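Local coordinates for Low temperature requirement C protein (Listeria monocytogenes, PDB 1Y9I) that probably acts as a phosphatidylglycerophosphatase, a putative membrane-bound lipid phosphatase, and holds magnesium and calcium ions close together in a helical bundle, at residues G126-L131 with D145-I150. Numbering follows the deposited sequence.
Sequences GILAKL and DIVGAI. With MG (magnesium ion), chain F.
Leu128 and Gly148 mark the nearest approach of the backbones, CA to CA 7.5 Å, where the short, weakly bonded helix 127-130 packs against the first half of helix 143-160. No hydrogen bond crosses; apolar side chains do the joining, with Val147 set among Ile127, Leu128 and Leu131. With chi1 at 175°, its CG1 stands anti to the backbone N and its CG2 anti to the carbonyl carbon, and the two methyls serve different partners. CG1 meets Leu128 CD2 at 3.7 Å and Ile127 CG2 at 4.0 Å. CG2 takes the third, with Leu131 CD1 3.9 Å away. The approaches differ. Ile127 crosses the valine at about a right angle and offers its branch methyl, while Leu128 runs past it in the opposite sense, and Leu131 comes in aslant. Although the CB of Leu128 is not aimed at the long helix, the end of the side chain comes nearer: with CD1 anti to CA (chi2 180°), the other methyl, CD2, is the one turned to Val147, and it also reaches within 4.1 Å of Gly148 N. All five touching residues are buried. Leu31 of helix 25-36 packs on both Leu128 and Val147, and Ile120 of helix 114-123 also touches Leu128, so the small interface is part of a wider apolar core. On helix 143-160, the CB of Asp145 points away from helix 127-130, and its carboxylate binds magnesium through one oxygen, OD2 at 2.1 Å. Two waters, Asp98 OD2, Thr141 O and Asp144 OD1 complete the metal's shell. Asp98 also belongs to the neighbouring calcium site. One helix thus presents Val147 and Gly148 to the hydrophobic core and Asp145 to the binuclear metal centre of this all-helical PgpA-family fold, probably its phosphatase site.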
ATOM      1  N   GLY A 126       8.864 -23.987   8.650  1.00 27.41           N
ATOM      2  CA  GLY A 126       7.744 -24.634   9.312  1.00 26.83           C
ATOM      3  C   GLY A 126       6.491 -24.902   8.495  1.00 27.76           C
ATOM      4  O   GLY A 126       6.556 -25.464   7.401  1.00 27.73           O
ATOM      5  N   ILE A 127       5.348 -24.494   9.041  1.00 27.63           N
ATOM      6  CA  ILE A 127       4.051 -24.701   8.402  1.00 28.23           C
ATOM      7  C   ILE A 127       3.974 -24.169   6.972  1.00 27.31           C
ATOM      8  O   ILE A 127       3.229 -24.699   6.152  1.00 28.12           O
ATOM      9  CB  ILE A 127       2.915 -24.064   9.245  1.00 29.69           C
ATOM     10  CG1 ILE A 127       1.547 -24.436   8.665  1.00 31.38           C
ATOM     11  CG2 ILE A 127       3.070 -22.550   9.279  1.00 29.28           C
ATOM     12  CD1 ILE A 127       1.218 -25.906   8.760  1.00 34.64           C
ATOM     13  N   LEU A 128       4.741 -23.128   6.662  1.00 25.47           N
ATOM     14  CA  LEU A 128       4.709 -22.578   5.312  1.00 27.23           C
ATOM     15  C   LEU A 128       5.196 -23.594   4.282  1.00 28.57           C
ATOM     16  O   LEU A 128       4.805 -23.543   3.116  1.00 27.91           O
ATOM     17  CB  LEU A 128       5.536 -21.291   5.227  1.00 24.71           C
ATOM     18  CG  LEU A 128       4.961 -20.133   6.058  1.00 24.33           C
ATOM     19  CD1 LEU A 128       5.843 -18.903   5.913  1.00 21.08           C
ATOM     20  CD2 LEU A 128       3.538 -19.823   5.597  1.00 23.42           C
ATOM     21  N   ALA A 129       6.043 -24.523   4.712  1.00 29.79           N
ATOM     22  CA  ALA A 129       6.543 -25.548   3.802  1.00 32.79           C
ATOM     23  C   ALA A 129       5.412 -26.522   3.467  1.00 33.86           C
ATOM     24  O   ALA A 129       5.297 -26.994   2.336  1.00 34.25           O
ATOM     25  CB  ALA A 129       7.714 -26.293   4.436  1.00 32.47           C
ATOM     26  N   LYS A 130       4.569 -26.810   4.453  1.00 35.71           N
ATOM     27  CA  LYS A 130       3.451 -27.728   4.261  1.00 37.67           C
ATOM     28  C   LYS A 130       2.365 -27.145   3.355  1.00 38.50           C
ATOM     29  O   LYS A 130       1.616 -27.881   2.715  1.00 39.17           O
ATOM     30  CB  LYS A 130       2.853 -28.113   5.619  1.00 40.04           C
ATOM     31  CG  LYS A 130       3.852 -28.766   6.564  1.00 42.78           C
ATOM     32  CD  LYS A 130       3.213 -29.155   7.896  1.00 46.14           C
ATOM     33  CE  LYS A 130       2.194 -30.275   7.738  1.00 47.46           C
ATOM     34  NZ  LYS A 130       1.538 -30.625   9.032  1.00 47.20           N
ATOM     35  N   LEU A 131       2.284 -25.820   3.301  1.00 37.02           N
ATOM     36  CA  LEU A 131       1.293 -25.154   2.464  1.00 37.09           C
ATOM     37  C   LEU A 131       1.831 -24.944   1.051  1.00 38.27           C
ATOM     38  O   LEU A 131       1.100 -24.503   0.160  1.00 37.35           O
ATOM     39  CB  LEU A 131       0.926 -23.794   3.067  1.00 34.93           C
ATOM     40  CG  LEU A 131       0.196 -23.786   4.411  1.00 33.81           C
ATOM     41  CD1 LEU A 131       0.030 -22.353   4.900  1.00 35.22           C
ATOM     42  CD2 LEU A 131      -1.156 -24.458   4.256  1.00 32.02           C
ATOM     43  N   ASP A 145       0.193 -16.746   1.906  1.00 20.18           N
ATOM     44  CA  ASP A 145       0.448 -15.321   2.142  1.00 21.02           C
ATOM     45  C   ASP A 145      -0.196 -14.887   3.452  1.00 19.30           C
ATOM     46  O   ASP A 145       0.382 -14.111   4.217  1.00 20.89           O
ATOM     47  CB  ASP A 145      -0.151 -14.464   1.024  1.00 21.52           C
ATOM     48  CG  ASP A 145       0.403 -14.802  -0.331  1.00 27.22           C
ATOM     49  OD1 ASP A 145       1.559 -14.431  -0.612  1.00 26.91           O
ATOM     50  OD2 ASP A 145      -0.327 -15.441  -1.116  1.00 30.17           O
ATOM     51  N   ILE A 146      -1.408 -15.375   3.698  1.00 18.34           N
ATOM     52  CA  ILE A 146      -2.134 -15.029   4.913  1.00 17.09           C
ATOM     53  C   ILE A 146      -1.354 -15.424   6.171  1.00 17.02           C
ATOM     54  O   ILE A 146      -1.210 -14.631   7.103  1.00 17.81           O
ATOM     55  CB  ILE A 146      -3.530 -15.708   4.929  1.00 19.74           C
ATOM     56  CG1 ILE A 146      -4.455 -15.007   3.924  1.00 20.34           C
ATOM     57  CG2 ILE A 146      -4.114 -15.683   6.329  1.00 16.97           C
ATOM     58  CD1 ILE A 146      -5.799 -15.711   3.704  1.00 22.79           C
ATOM     59  N   VAL A 147      -0.846 -16.651   6.186  1.00 17.18           N
ATOM     60  CA  VAL A 147      -0.091 -17.148   7.327  1.00 16.88           C
ATOM     61  C   VAL A 147       1.202 -16.361   7.503  1.00 15.68           C
ATOM     62  O   VAL A 147       1.543 -15.954   8.612  1.00 16.51           O
ATOM     63  CB  VAL A 147       0.201 -18.653   7.157  1.00 18.27           C
ATOM     64  CG1 VAL A 147       1.103 -19.162   8.282  1.00 15.53           C
ATOM     65  CG2 VAL A 147      -1.111 -19.413   7.148  1.00 17.06           C
ATOM     66  N   GLY A 148       1.918 -16.135   6.408  1.00 16.29           N
ATOM     67  CA  GLY A 148       3.148 -15.368   6.494  1.00 15.83           C
ATOM     68  C   GLY A 148       2.875 -13.956   6.989  1.00 15.88           C
ATOM     69  O   GLY A 148       3.645 -13.404   7.781  1.00 16.68           O
ATOM     70  N   ALA A 149       1.773 -13.370   6.532  1.00 15.78           N
ATOM     71  CA  ALA A 149       1.409 -12.009   6.927  1.00 15.41           C
ATOM     72  C   ALA A 149       1.004 -11.915   8.398  1.00 13.78           C
ATOM     73  O   ALA A 149       1.326 -10.937   9.076  1.00 13.90           O
ATOM     74  CB  ALA A 149       0.285 -11.495   6.045  1.00 14.88           C
ATOM     75  N   ILE A 150       0.278 -12.912   8.887  1.00 14.52           N
ATOM     76  CA  ILE A 150      -0.125 -12.907  10.290  1.00 14.42           C
ATOM     77  C   ILE A 150       1.141 -12.982  11.151  1.00 13.97           C
ATOM     78  O   ILE A 150       1.246 -12.307  12.171  1.00 15.51           O
ATOM     79  CB  ILE A 150      -1.052 -14.101  10.620  1.00 14.72           C
ATOM     80  CG1 ILE A 150      -2.428 -13.884   9.979  1.00 14.08           C
ATOM     81  CG2 ILE A 150      -1.222 -14.238  12.138  1.00 14.26           C
ATOM     82  CD1 ILE A 150      -3.327 -15.113   9.983  1.00 13.12           C
TER
HETATM   83 MG    MG F 601       0.135 -17.022  -2.492  1.00 25.06          MG
HETATM   84  O   HOH W   1       2.035 -16.219  -2.237  1.00 25.28           O
HETATM   85  O   HOH W   2       0.888 -18.669  -3.284  1.00 28.45           O